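Local coordinates for prenyltransference for protein (Lavandula lanata, PDB 5HC8), which catalyses the head-to-middle coupling of two dimethylallyl diphosphate molecules into lavandulyl diphosphate, as a member of the undecaprenyl diphosphate synthase (cis-prenyltransferase) family, at residues K25-S29 / R30-V34; A226-L229 / D230-S234. All coordinates share one frame; numbering follows the deposited sequence.

Contact 1: residues K25-S29 / R30-V34; sequences KWAKS and RGVTV. With PIS (trihydrogen thiodiphosphate), chain C.
Trp26 swings its CG opposite its own amide nitrogen (chi1 -176°) and Arg30 bends at chi2 (-132°), so that the indole and the arginine chain meet at the helix end. Arg30 CD makes a CH-pi contact over one indole face, 4.2 Å from the centroid of the six-membered ring. Beyond it, Trp26 CZ2 sits over one face of the guanidinium, toward its rim, with the two planes 29° apart. Trp26 NE1 spends its hydrogen on Asp222, to which Arg30 adds a weak, long ion pair. With an alanine in place of Trp26, Asp222 would probably lose its indole donor and the Arg30 chain the face it lies on, leaving it freer to turn. Gly31, at positive phi, closes a Schellman motif, in which Val32 N reaches Ala27 O at 3.1 Å. Val32 CG1 lies 3.9 Å from Ala27 CB and 3.9 Å from Trp26 CZ3, an apolar contact that ties the turn to the helix. At the other end, Lys25 N donates a nearly straight bond to PIS O3 (2.8 Å). Thr33 caps helix 34-54 through the backbone N of Glu36, so the turn joins that helix directly to helix 23-30, while Trp26 rests on Leu219 and Pro221 of the loop between strand 212-215 and helix 225-237.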
loop_
_atom_site.group_PDB
_atom_site.type_symbol
_atom_site.label_atom_id
_atom_site.label_comp_id
_atom_site.label_asym_id
_atom_site.label_seq_id
_atom_site.Cartn_x
_atom_site.Cartn_y
_atom_site.Cartn_z
ATOM N N LYS A 25 1.567 -10.745 21.823
ATOM C CA LYS A 25 0.977 -9.798 22.789
ATOM C C LYS A 25 -0.171 -10.449 23.555
ATOM O O LYS A 25 -0.277 -10.324 24.777
ATOM C CB LYS A 25 0.471 -8.514 22.114
ATOM C CG LYS A 25 1.568 -7.639 21.486
ATOM C CD LYS A 25 0.998 -6.422 20.762
ATOM C CE LYS A 25 2.080 -5.602 20.034
ATOM N NZ LYS A 25 1.523 -4.828 18.863
ATOM N N TRP A 26 -1.024 -11.169 22.839
ATOM C CA TRP A 26 -2.157 -11.846 23.448
ATOM C C TRP A 26 -1.658 -12.924 24.415
ATOM O O TRP A 26 -2.165 -13.049 25.499
ATOM C CB TRP A 26 -3.010 -12.508 22.376
ATOM C CG TRP A 26 -4.283 -13.169 22.896
ATOM C CD1 TRP A 26 -5.469 -12.581 23.080
ATOM C CD2 TRP A 26 -4.447 -14.542 23.283
ATOM N NE1 TRP A 26 -6.396 -13.470 23.524
ATOM C CE2 TRP A 26 -5.805 -14.696 23.661
ATOM C CE3 TRP A 26 -3.600 -15.665 23.305
ATOM C CZ2 TRP A 26 -6.335 -15.915 24.070
ATOM C CZ3 TRP A 26 -4.147 -16.903 23.691
ATOM C CH2 TRP A 26 -5.508 -17.010 24.060
ATOM N N ALA A 27 -0.699 -13.716 23.971
ATOM C CA ALA A 27 -0.157 -14.748 24.862
ATOM C C ALA A 27 0.425 -14.103 26.122
ATOM O O ALA A 27 0.054 -14.472 27.233
ATOM C CB ALA A 27 0.884 -15.553 24.150
ATOM N N LYS A 28 1.245 -13.085 25.939
ATOM C CA LYS A 28 1.869 -12.371 27.030
ATOM C C LYS A 28 0.805 -11.911 27.997
ATOM O O LYS A 28 0.846 -12.181 29.172
ATOM C CB LYS A 28 2.666 -11.173 26.507
ATOM C CG LYS A 28 4.057 -11.033 27.095
ATOM C CD LYS A 28 4.084 -11.019 28.635
ATOM C CE LYS A 28 3.362 -9.824 29.263
ATOM N NZ LYS A 28 4.010 -8.533 28.915
ATOM N N SER A 29 -0.162 -11.196 27.462
ATOM C CA SER A 29 -1.316 -10.754 28.181
ATOM C C SER A 29 -1.994 -11.860 29.024
ATOM O O SER A 29 -2.407 -11.604 30.146
ATOM C CB SER A 29 -2.292 -10.186 27.155
ATOM O OG SER A 29 -3.499 -9.810 27.747
ATOM N N ARG A 30 -2.121 -13.075 28.509
ATOM C CA ARG A 30 -2.856 -14.098 29.229
ATOM C C ARG A 30 -2.004 -15.094 30.000
ATOM O O ARG A 30 -2.541 -16.070 30.495
ATOM C CB ARG A 30 -3.691 -14.873 28.250
ATOM C CG ARG A 30 -4.622 -13.974 27.484
ATOM C CD ARG A 30 -5.964 -14.598 27.534
ATOM N NE ARG A 30 -7.050 -13.853 26.926
ATOM C CZ ARG A 30 -8.300 -14.298 26.960
ATOM N NH1 ARG A 30 -8.578 -15.448 27.573
ATOM N NH2 ARG A 30 -9.277 -13.611 26.385
ATOM N N GLY A 31 -0.692 -14.861 30.045
ATOM C CA GLY A 31 0.278 -15.743 30.688
ATOM C C GLY A 31 0.389 -17.093 30.037
ATOM O O GLY A 31 0.410 -18.074 30.706
ATOM N N VAL A 32 0.494 -17.164 28.727
ATOM C CA VAL A 32 0.370 -18.410 28.055
ATOM C C VAL A 32 1.426 -18.465 26.963
ATOM O O VAL A 32 2.133 -17.488 26.750
ATOM C CB VAL A 32 -1.083 -18.541 27.608
ATOM C CG1 VAL A 32 -1.305 -18.085 26.142
ATOM C CG2 VAL A 32 -1.579 -19.934 27.840
ATOM N N THR A 33 1.614 -19.607 26.313
ATOM C CA THR A 33 2.709 -19.709 25.348
ATOM C C THR A 33 2.338 -18.935 24.086
ATOM O O THR A 33 1.158 -18.867 23.728
ATOM C CB THR A 33 2.968 -21.164 24.927
ATOM O OG1 THR A 33 1.757 -21.766 24.476
ATOM C CG2 THR A 33 3.439 -21.982 26.126
ATOM N N VAL A 34 3.329 -18.388 23.405
ATOM C CA VAL A 34 3.064 -17.857 22.063
ATOM C C VAL A 34 2.406 -18.910 21.179
ATOM O O VAL A 34 1.508 -18.606 20.405
ATOM C CB VAL A 34 4.272 -17.125 21.371
ATOM C CG1 VAL A 34 5.554 -17.181 22.159
ATOM C CG2 VAL A 34 4.487 -17.598 19.942
HETATM P P1 PIS C . 2.835 -10.181 17.814
HETATM O O1 PIS C . 2.829 -11.680 17.237
HETATM P P2 PIS C . 2.425 -12.218 15.796
HETATM S S1 PIS C . 3.212 -11.169 14.798
HETATM O O2 PIS C . 2.367 -9.127 16.787
HETATM O O3 PIS C . 1.968 -10.149 19.072
HETATM O O4 PIS C . 0.946 -12.052 15.747
HETATM O O5 PIS C . 4.348 -9.891 18.070
HETATM O O6 PIS C . 2.998 -13.713 15.724
#

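Contact 2: residues A226-L229 / D230-S234; sequences ADLL and DALAS
Leu232 lays its CD2 methyl over Leu228, one helical turn back, 3.8 Å from Leu228 CG. The same methyl meets Leu228 CD1 at 3.9 Å, so a single branch of Leu232 serves both the branch point and one arm of its neighbour. Leu228 sends its own CG opposite the backbone N (chi1 179°), which brings CG and CD1 alongside the Leu232 methyl. Leu232 CD2 also lies 3.3 Å from Leu228 O, a short approach made doubtful by the nearly eclipsed chi2 of Leu232 (3°). That carbonyl is already taken by Leu232 N, in a bond of 2.9 Å that belongs to the regular ladder of i to i+4 bonds running through 226-234.

The polar flank behaves differently. Asp227 OD1 and Asp230 OD2 stand 4.3 Å apart, two like charges bridged by a water that donates to both, which probably eases their repulsion: it lies 2.7 Å from Asp227 OD1 and 2.7 Å from Asp230 OD2. A salt bridge from Lys218 to Asp227 OD1 is likely to offset the crowding of negative charge further, while Asp227 OD2 accepts from Gly224 N.

Inward, Leu228, Ala231 and Leu232 press on Leu190 and Ile192 of strand 190-193, and Leu228 also meets Arg51 and Ala52 of helix 34-54. Small Ala231 additionally touches Tyr214 of strand 212-215. This is the pattern of an amphipathic helix packed on a parallel sheet, here beside its last two strands, in the alpha/beta fold of the undecaprenyl diphosphate synthase family.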
loop_
_atom_site.group_PDB
_atom_site.type_symbol
_atom_site.label_atom_id
_atom_site.label_comp_id
_atom_site.label_asym_id
_atom_site.label_seq_id
_atom_site.Cartn_x
_atom_site.Cartn_y
_atom_site.Cartn_z
ATOM N N ALA A 226 -17.987 -11.202 15.036
ATOM C CA ALA A 226 -18.500 -9.822 15.271
ATOM C C ALA A 226 -17.473 -8.763 14.734
ATOM O O ALA A 226 -17.866 -7.692 14.308
ATOM C CB ALA A 226 -18.803 -9.549 16.746
ATOM N N ASP A 227 -16.179 -9.076 14.799
ATOM C CA ASP A 227 -15.125 -8.138 14.352
ATOM C C ASP A 227 -15.086 -8.006 12.846
ATOM O O ASP A 227 -14.821 -6.912 12.348
ATOM C CB ASP A 227 -13.765 -8.537 14.977
ATOM C CG ASP A 227 -13.870 -8.676 16.496
ATOM O OD1 ASP A 227 -14.067 -7.639 17.115
ATOM O OD2 ASP A 227 -13.850 -9.788 17.074
ATOM N N LEU A 228 -15.409 -9.069 12.141
ATOM C CA LEU A 228 -15.662 -9.032 10.696
ATOM C C LEU A 228 -16.856 -8.150 10.385
ATOM O O LEU A 228 -16.819 -7.314 9.495
ATOM C CB LEU A 228 -15.791 -10.429 10.101
ATOM C CG LEU A 228 -16.082 -10.427 8.607
ATOM C CD1 LEU A 228 -14.966 -9.695 7.835
ATOM C CD2 LEU A 228 -16.320 -11.811 7.995
ATOM N N LEU A 229 -17.938 -8.337 11.131
ATOM C CA LEU A 229 -19.097 -7.515 10.987
ATOM C C LEU A 229 -18.846 -6.051 11.247
ATOM O O LEU A 229 -19.366 -5.190 10.548
ATOM C CB LEU A 229 -20.170 -8.029 11.973
ATOM C CG LEU A 229 -21.234 -9.001 11.519
ATOM C CD1 LEU A 229 -21.229 -9.612 10.123
ATOM C CD2 LEU A 229 -21.607 -10.012 12.590
ATOM N N ASP A 230 -18.016 -5.763 12.226
ATOM C CA ASP A 230 -17.693 -4.402 12.536
ATOM C C ASP A 230 -16.926 -3.742 11.353
ATOM O O ASP A 230 -17.202 -2.557 10.987
ATOM C CB ASP A 230 -16.872 -4.338 13.789
ATOM C CG ASP A 230 -17.693 -4.513 15.032
ATOM O OD1 ASP A 230 -18.926 -4.414 14.972
ATOM O OD2 ASP A 230 -17.091 -4.729 16.084
ATOM N N ALA A 231 -15.983 -4.499 10.774
ATOM C CA ALA A 231 -15.191 -4.004 9.617
ATOM C C ALA A 231 -16.099 -3.800 8.442
ATOM O O ALA A 231 -15.987 -2.759 7.761
ATOM C CB ALA A 231 -14.072 -4.986 9.308
ATOM N N LEU A 232 -17.054 -4.730 8.231
ATOM C CA LEU A 232 -18.004 -4.558 7.139
ATOM C C LEU A 232 -18.929 -3.315 7.290
ATOM O O LEU A 232 -19.249 -2.668 6.305
ATOM C CB LEU A 232 -18.856 -5.772 6.930
ATOM C CG LEU A 232 -18.422 -6.881 5.993
ATOM C CD1 LEU A 232 -17.086 -6.727 5.346
ATOM C CD2 LEU A 232 -18.454 -8.210 6.726
ATOM N N ALA A 233 -19.365 -3.041 8.500
ATOM C CA ALA A 233 -20.181 -1.881 8.816
ATOM C C ALA A 233 -19.376 -0.611 8.589
ATOM O O ALA A 233 -19.928 0.380 8.141
ATOM C CB ALA A 233 -20.643 -1.953 10.252
ATOM N N SER A 234 -18.098 -0.579 9.002
ATOM C CA SER A 234 -17.260 0.576 8.694
ATOM C C SER A 234 -17.184 0.762 7.178
ATOM O O SER A 234 -17.317 1.922 6.673
ATOM C CB SER A 234 -15.880 0.436 9.388
ATOM O OG SER A 234 -14.928 1.433 9.038
HETATM O O HOH W 1 -14.432 -5.110 16.309
#

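Both contacts are local and partly buried, yet they illustrate how chemistry can differ with place in the fold. Contact 1 is the more exposed, with five of nine touching residues exposed and two buried; its centre lies about 24 Å from that of the chain. It joins two helices and mixes an arginine chain packed on an indole with a backbone turn and a bond to the thiodiphosphate. Contact 2, with four of eight buried and two exposed, has its centre about 17 Å from that of the chain and runs mid-helix, aliphatic side chains against the sheet and a water-bridged acidic pair on another flank. The two contacts do not touch, but helix 34-54, which follows contact 1, packs against contact 2.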